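PDB 3CMN: putative hydrolase from Chloroflexus aurantiacus J-10-fl, which probably hydrolyses peptide bonds as a zinc-dependent metallopeptidase of the zincin type. Local coordinates for residues A[265-268]-A[269-273]; A[184-187]-A[188-192]; A[321-324]-A[325-329]. One frame throughout, in Å; residues are numbered along the deposited sequence.

Contact 1 of 3, residues A[265-268]-A[269-273]; sequences EGYG and NHVMN
Tyr267 and Val271 meet one helical turn apart: CG2 of the valine lies 4.0 Å from CD2 of the tyrosine ring, approaching it obliquely. The same methyl sits against the carbonyl of the turn before, because Val271 carries CG1 anti to its backbone N (chi1 -176°) and this puts CG2 beside the N that bonds to Tyr267 O. That bond, Val271 N to Tyr267 O, is 3.1 Å long with an N-H...O angle of 155°. On another side of the helix the Asn269 amide folds back over the preceding turn. Asn269 N donates to Glu265 O at 2.7 Å, while the side-chain ND2 stands 3.0 Å from that same Glu265 O at an angle too poor for a bond. Met272 N reaches Gly268 O at 3.2 Å, and the methionine CG packs against this oxygen at 3.3 Å. One turn further on, Asn273 ND2 gives a weak bond to Asn269 O. Gly266 and Gly268 bring no side chains, and the bare CA of Gly268 lets helix 174-193 come close, touching Thr187 and Glu191.

Other parts of the fold pack on these side chains. Trp340 meets the Tyr267 ring edge-to-face, with Leu63 of helix 41-63 also against the tyrosine, and His270 ND1 is hydrogen-bonded to Asn325 OD1 of helix 319-331. Met272 packs on Trp180 and Leu183, and Glu265 touches His188. Residues 265-273 form about two and a half largely buried turns of the long helix 248-279, packed against the helix that carries an HExxH sequence. In the gluzincins a glutamate from a later helix completes the zinc site beside such a pair of histidines; the position of Glu265 is consistent with that role, although no metal is bound here.

Contact 2 of 3, residues A[184-187]-A[188-192]; sequences HEMT and HAFEF
Residues 184-192 form regular alpha-helix, with backbone bonds from His188 N to His184 O (3.2 Å) and from Glu191 N to Thr187 O (2.9 Å), both with N-H...O angles of 167°. His184, Glu185 and His188 spell the HExxH motif of zincin metallopeptidases, in which the two histidines usually bind zinc and the glutamate probably serves in catalysis; no metal is bound to them in this structure. The imidazoles project from one face of the helix and pass obliquely, planes 56° apart, with NE2 of His184 3.4 Å from NE2 of His188. Their geometry rules out a hydrogen bond between these nitrogens. Trp180 meets the His184 ring, and Tyr142 touches His188. Glu185 packs against Leu156 and Phe158 of strand 155-158, and its OE2 accepts a weak bond from Gln141 N.

A different face of the helix is apolar. Met186, its chain bent about the CB-CG and CG-SD bonds (chi3 -90°), curls forward so that its sulfur lies beside the Phe190 ring edge, a Met-aromatic contact, while CE touches Phe190 CD1 at 3.5 Å. Ile59 of helix 41-63 packs on both residues. Thr187 OG1 is hydrogen-bonded to Leu183 O, and with that branch so engaged, the threonine methyl CG2 lies 3.3 Å from OE2 of Glu191.

Contact 3 of 3, residues A[321-324]-A[325-329]; sequences EAFV and NAVVA
Residues 321-329 make two and a half turns of alpha-helix, with bonds from Asn325 N to Glu321 O (2.8 Å) and from Ala326 N to Ala322 O (2.8 Å). Val327 N bonds to Phe323 O at 3.1 Å.

Phe323 and Val327 carry the apolar side. The valine places CG1 over one face of the phenyl ring in a CH-pi contact, 4.2 Å from the centroid and 13° off the normal, nearest to CZ. The ring can receive it because Phe323 holds CG anti to its backbone N (chi1 165°). At the ring edge lies CG2 of Val324, near the ring plane, and Trp358 adds an edge-to-face partner. The next pair along, Val324 and Val328, run side by side, although the place of Val328 CG2 is doubtful, and both touch His270.

Glu321 and Asn325 also point the same way, their carboxylate and amide planes turned 65° apart. Their side chains come no closer than 4.1 Å, the distance from OE2 of Glu321 to ND2 of Asn325; ND2 is nearer the backbone, 3.1 Å from Glu321 O, but badly angled for a bond. The amide oxygen, OD1, is instead taken by ND1 of His270 on helix 248-279. A leucine in place of Asn325 would probably leave His270 ND1 without this partner and the imidazole freer to turn. Glu321 packs on Asn269 and Asn273 of that same helix, while Pro355 and Ile359 of helix 355-363 meet Val327. The segment is thus part of a helix packed on two sides in a mostly helical fold, joining helix 248-279 to the C-terminal helix 355-363 without touching the segment that carries the HExxH histidines.

Along the chain the three contacts come in series, with none enclosing or crossing another: 184-192 on helix 174-193, then 265-273 on helix 248-279, then 321-329 on helix 319-331. Each spans adjoining turns of a single helix, so none closes a loop; the fold is tied together where the helices meet. Contact 1 is the middle member, its centre about 10 Å from those of both others. Gly268 and Met272 rest on contact 2, and Gly266 packs on Glu321 of contact 3. Contacts 2 and 3 do not touch, their nearest atoms about 8 Å apart, so helix 248-279 bridges the HExxH helix and the C-terminal part of the fold.

Contact 1 of 3, residues A[265-268]-A[269-273]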
# COMPACT_ATOMS: atom_id res chain seq x y z
N GLU A 265 3.80 2.11 -6.35
CA GLU A 265 2.46 2.16 -6.95
C GLU A 265 2.52 1.99 -8.46
O GLU A 265 1.76 1.20 -9.03
CB GLU A 265 1.76 3.49 -6.63
CG GLU A 265 1.37 3.65 -5.17
CD GLU A 265 0.48 2.53 -4.67
OE1 GLU A 265 -0.61 2.34 -5.25
OE2 GLU A 265 0.87 1.83 -3.70
N GLY A 266 3.42 2.73 -9.10
CA GLY A 266 3.57 2.66 -10.54
C GLY A 266 4.04 1.30 -11.03
O GLY A 266 3.52 0.77 -12.01
N TYR A 267 5.01 0.72 -10.34
CA TYR A 267 5.49 -0.59 -10.75
C TYR A 267 4.39 -1.61 -10.48
O TYR A 267 4.20 -2.54 -11.26
CB TYR A 267 6.74 -0.99 -9.96
CG TYR A 267 7.66 -1.87 -10.76
CD1 TYR A 267 8.77 -1.33 -11.41
CD2 TYR A 267 7.42 -3.24 -10.90
CE1 TYR A 267 9.61 -2.11 -12.18
CE2 TYR A 267 8.26 -4.04 -11.67
CZ TYR A 267 9.36 -3.47 -12.32
OH TYR A 267 10.22 -4.23 -13.10
N GLY A 268 3.68 -1.42 -9.38
CA GLY A 268 2.60 -2.32 -9.03
C GLY A 268 1.47 -2.21 -10.03
O GLY A 268 0.86 -3.22 -10.39
N ASN A 269 1.19 -1.00 -10.50
CA ASN A 269 0.12 -0.79 -11.47
C ASN A 269 0.53 -1.33 -12.84
O ASN A 269 -0.31 -1.60 -13.69
CB ASN A 269 -0.26 0.69 -11.58
CG ASN A 269 -1.06 1.19 -10.37
OD1 ASN A 269 -1.89 0.47 -9.82
ND2 ASN A 269 -0.81 2.44 -9.97
N HIS A 270 1.84 -1.47 -13.05
CA HIS A 270 2.33 -1.98 -14.31
C HIS A 270 2.17 -3.49 -14.36
O HIS A 270 1.82 -4.06 -15.40
CB HIS A 270 3.81 -1.64 -14.50
CG HIS A 270 4.37 -2.13 -15.79
ND1 HIS A 270 4.18 -1.47 -16.98
CD2 HIS A 270 5.05 -3.26 -16.09
CE1 HIS A 270 4.72 -2.17 -17.96
NE2 HIS A 270 5.26 -3.26 -17.44
N VAL A 271 2.46 -4.14 -13.25
CA VAL A 271 2.34 -5.59 -13.16
C VAL A 271 0.85 -5.95 -13.28
O VAL A 271 0.50 -7.00 -13.79
CB VAL A 271 2.91 -6.10 -11.81
CG1 VAL A 271 2.85 -7.62 -11.77
CG2 VAL A 271 4.34 -5.62 -11.63
N MET A 272 -0.02 -5.05 -12.81
CA MET A 272 -1.46 -5.28 -12.89
C MET A 272 -1.89 -5.39 -14.35
O MET A 272 -2.59 -6.32 -14.74
CB MET A 272 -2.21 -4.13 -12.21
CG MET A 272 -2.27 -4.24 -10.69
SD MET A 272 -2.85 -5.88 -10.18
CE MET A 272 -4.54 -5.88 -10.91
N ASN A 273 -1.45 -4.43 -15.16
CA ASN A 273 -1.76 -4.40 -16.59
C ASN A 273 -1.27 -5.64 -17.33
O ASN A 273 -1.95 -6.14 -18.23
CB ASN A 273 -1.14 -3.17 -17.23
CG ASN A 273 -1.91 -1.92 -16.95
OD1 ASN A 273 -2.98 -1.70 -17.51
ND2 ASN A 273 -1.37 -1.08 -16.08

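Contact 2 of 3, residues A[184-187]-A[188-192]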
# COMPACT_ATOMS: atom_id res chain seq x y z
N HIS A 184 -3.57 -7.15 -6.86
CA HIS A 184 -3.01 -5.90 -6.40
C HIS A 184 -2.29 -6.15 -5.05
O HIS A 184 -1.18 -5.69 -4.82
CB HIS A 184 -4.16 -4.91 -6.26
CG HIS A 184 -3.75 -3.57 -5.78
ND1 HIS A 184 -4.22 -3.03 -4.60
CD2 HIS A 184 -2.91 -2.64 -6.31
CE1 HIS A 184 -3.70 -1.83 -4.43
NE2 HIS A 184 -2.90 -1.57 -5.45
N GLU A 185 -2.93 -6.93 -4.19
CA GLU A 185 -2.41 -7.26 -2.87
C GLU A 185 -1.09 -8.05 -2.95
O GLU A 185 -0.12 -7.74 -2.25
CB GLU A 185 -3.44 -8.12 -2.13
CG GLU A 185 -3.48 -7.94 -0.65
CD GLU A 185 -4.37 -6.79 -0.25
OE1 GLU A 185 -4.00 -5.63 -0.55
OE2 GLU A 185 -5.43 -7.06 0.36
N MET A 186 -1.08 -9.09 -3.78
CA MET A 186 0.09 -9.92 -3.93
C MET A 186 1.22 -9.14 -4.56
O MET A 186 2.39 -9.33 -4.21
CB MET A 186 -0.24 -11.16 -4.77
CG MET A 186 0.89 -12.19 -4.85
SD MET A 186 1.12 -13.09 -3.34
CE MET A 186 2.25 -12.07 -2.58
N THR A 187 0.89 -8.25 -5.48
CA THR A 187 1.91 -7.45 -6.12
C THR A 187 2.68 -6.67 -5.06
O THR A 187 3.91 -6.73 -5.00
CB THR A 187 1.32 -6.49 -7.18
OG1 THR A 187 0.71 -7.27 -8.22
CG2 THR A 187 2.41 -5.64 -7.81
N HIS A 188 1.96 -5.97 -4.20
CA HIS A 188 2.60 -5.19 -3.15
C HIS A 188 3.35 -6.03 -2.12
O HIS A 188 4.32 -5.57 -1.52
CB HIS A 188 1.57 -4.29 -2.47
CG HIS A 188 1.08 -3.19 -3.35
ND1 HIS A 188 0.90 -1.90 -2.91
CD2 HIS A 188 0.81 -3.18 -4.68
CE1 HIS A 188 0.54 -1.14 -3.93
NE2 HIS A 188 0.48 -1.89 -5.01
N ALA A 189 2.92 -7.28 -1.94
CA ALA A 189 3.60 -8.16 -1.00
C ALA A 189 4.99 -8.45 -1.57
O ALA A 189 5.98 -8.51 -0.83
CB ALA A 189 2.82 -9.44 -0.83
N PHE A 190 5.03 -8.64 -2.88
CA PHE A 190 6.28 -8.90 -3.58
C PHE A 190 7.18 -7.65 -3.50
O PHE A 190 8.34 -7.73 -3.13
CB PHE A 190 6.01 -9.25 -5.05
CG PHE A 190 5.86 -10.74 -5.31
CD1 PHE A 190 4.70 -11.41 -4.93
CD2 PHE A 190 6.88 -11.46 -5.92
CE1 PHE A 190 4.56 -12.78 -5.15
CE2 PHE A 190 6.76 -12.84 -6.14
CZ PHE A 190 5.60 -13.51 -5.75
N GLU A 191 6.62 -6.49 -3.86
CA GLU A 191 7.36 -5.24 -3.85
C GLU A 191 7.95 -4.92 -2.47
O GLU A 191 9.04 -4.36 -2.37
CB GLU A 191 6.47 -4.08 -4.30
CG GLU A 191 5.87 -4.25 -5.69
CD GLU A 191 5.01 -3.07 -6.09
OE1 GLU A 191 5.56 -2.03 -6.50
OE2 GLU A 191 3.77 -3.19 -5.98
N PHE A 192 7.23 -5.29 -1.42
CA PHE A 192 7.69 -5.03 -0.06
C PHE A 192 8.52 -6.14 0.55
O PHE A 192 9.29 -5.88 1.49
CB PHE A 192 6.52 -4.75 0.89
CG PHE A 192 6.00 -3.34 0.81
CD1 PHE A 192 4.92 -3.03 -0.00
CD2 PHE A 192 6.60 -2.33 1.55
CE1 PHE A 192 4.46 -1.73 -0.10
CE2 PHE A 192 6.14 -1.01 1.46
CZ PHE A 192 5.06 -0.72 0.63

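Contact 3 of 3, residues A[321-324]-A[325-329]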
# COMPACT_ATOMS: atom_id res chain seq x y z
N GLU A 321 3.60 5.69 -12.64
CA GLU A 321 3.23 4.63 -13.58
C GLU A 321 3.76 4.89 -14.99
O GLU A 321 4.19 3.97 -15.69
CB GLU A 321 1.71 4.46 -13.62
CG GLU A 321 1.28 3.00 -13.81
CD GLU A 321 -0.21 2.85 -13.99
OE1 GLU A 321 -0.97 3.41 -13.19
OE2 GLU A 321 -0.62 2.14 -14.93
N ALA A 322 3.72 6.16 -15.40
CA ALA A 322 4.19 6.58 -16.71
C ALA A 322 5.70 6.44 -16.74
O ALA A 322 6.30 6.21 -17.80
CB ALA A 322 3.79 8.02 -16.98
N PHE A 323 6.33 6.59 -15.58
CA PHE A 323 7.77 6.43 -15.48
C PHE A 323 8.08 5.00 -15.91
O PHE A 323 8.84 4.77 -16.84
CB PHE A 323 8.25 6.64 -14.03
CG PHE A 323 9.65 6.15 -13.77
CD1 PHE A 323 10.75 6.97 -13.98
CD2 PHE A 323 9.87 4.82 -13.40
CE1 PHE A 323 12.05 6.48 -13.81
CE2 PHE A 323 11.16 4.33 -13.24
CZ PHE A 323 12.25 5.16 -13.44
N VAL A 324 7.44 4.05 -15.24
CA VAL A 324 7.65 2.64 -15.53
C VAL A 324 7.20 2.22 -16.93
O VAL A 324 7.86 1.40 -17.57
CB VAL A 324 6.92 1.75 -14.50
CG1 VAL A 324 7.20 0.28 -14.77
CG2 VAL A 324 7.38 2.11 -13.09
N ASN A 325 6.08 2.78 -17.41
CA ASN A 325 5.60 2.43 -18.74
C ASN A 325 6.59 2.96 -19.76
O ASN A 325 6.93 2.29 -20.73
CB ASN A 325 4.22 3.04 -19.00
CG ASN A 325 3.11 2.30 -18.27
OD1 ASN A 325 3.15 1.08 -18.12
ND2 ASN A 325 2.10 3.05 -17.82
N ALA A 326 7.07 4.17 -19.51
CA ALA A 326 8.05 4.79 -20.38
C ALA A 326 9.27 3.88 -20.52
O ALA A 326 9.47 3.29 -21.59
CB ALA A 326 8.47 6.13 -19.81
N VAL A 327 10.05 3.73 -19.46
CA VAL A 327 11.25 2.89 -19.53
C VAL A 327 10.98 1.48 -20.03
O VAL A 327 11.78 0.94 -20.79
CB VAL A 327 12.03 2.83 -18.15
CG1 VAL A 327 11.82 4.12 -17.39
CG2 VAL A 327 11.62 1.62 -17.33
N VAL A 328 9.87 0.87 -19.62
CA VAL A 328 9.56 -0.47 -20.09
C VAL A 328 9.35 -0.45 -21.60
O VAL A 328 9.75 -1.37 -22.31
CB VAL A 328 8.30 -1.04 -19.41
CG1 VAL A 328 7.86 -2.32 -20.10
CG2 VAL A 328 8.59 -1.33 -17.95
N ALA A 329 8.73 0.61 -22.11
CA ALA A 329 8.51 0.72 -23.54
C ALA A 329 9.86 0.91 -24.22
O ALA A 329 10.14 0.31 -25.26
CB ALA A 329 7.60 1.92 -23.85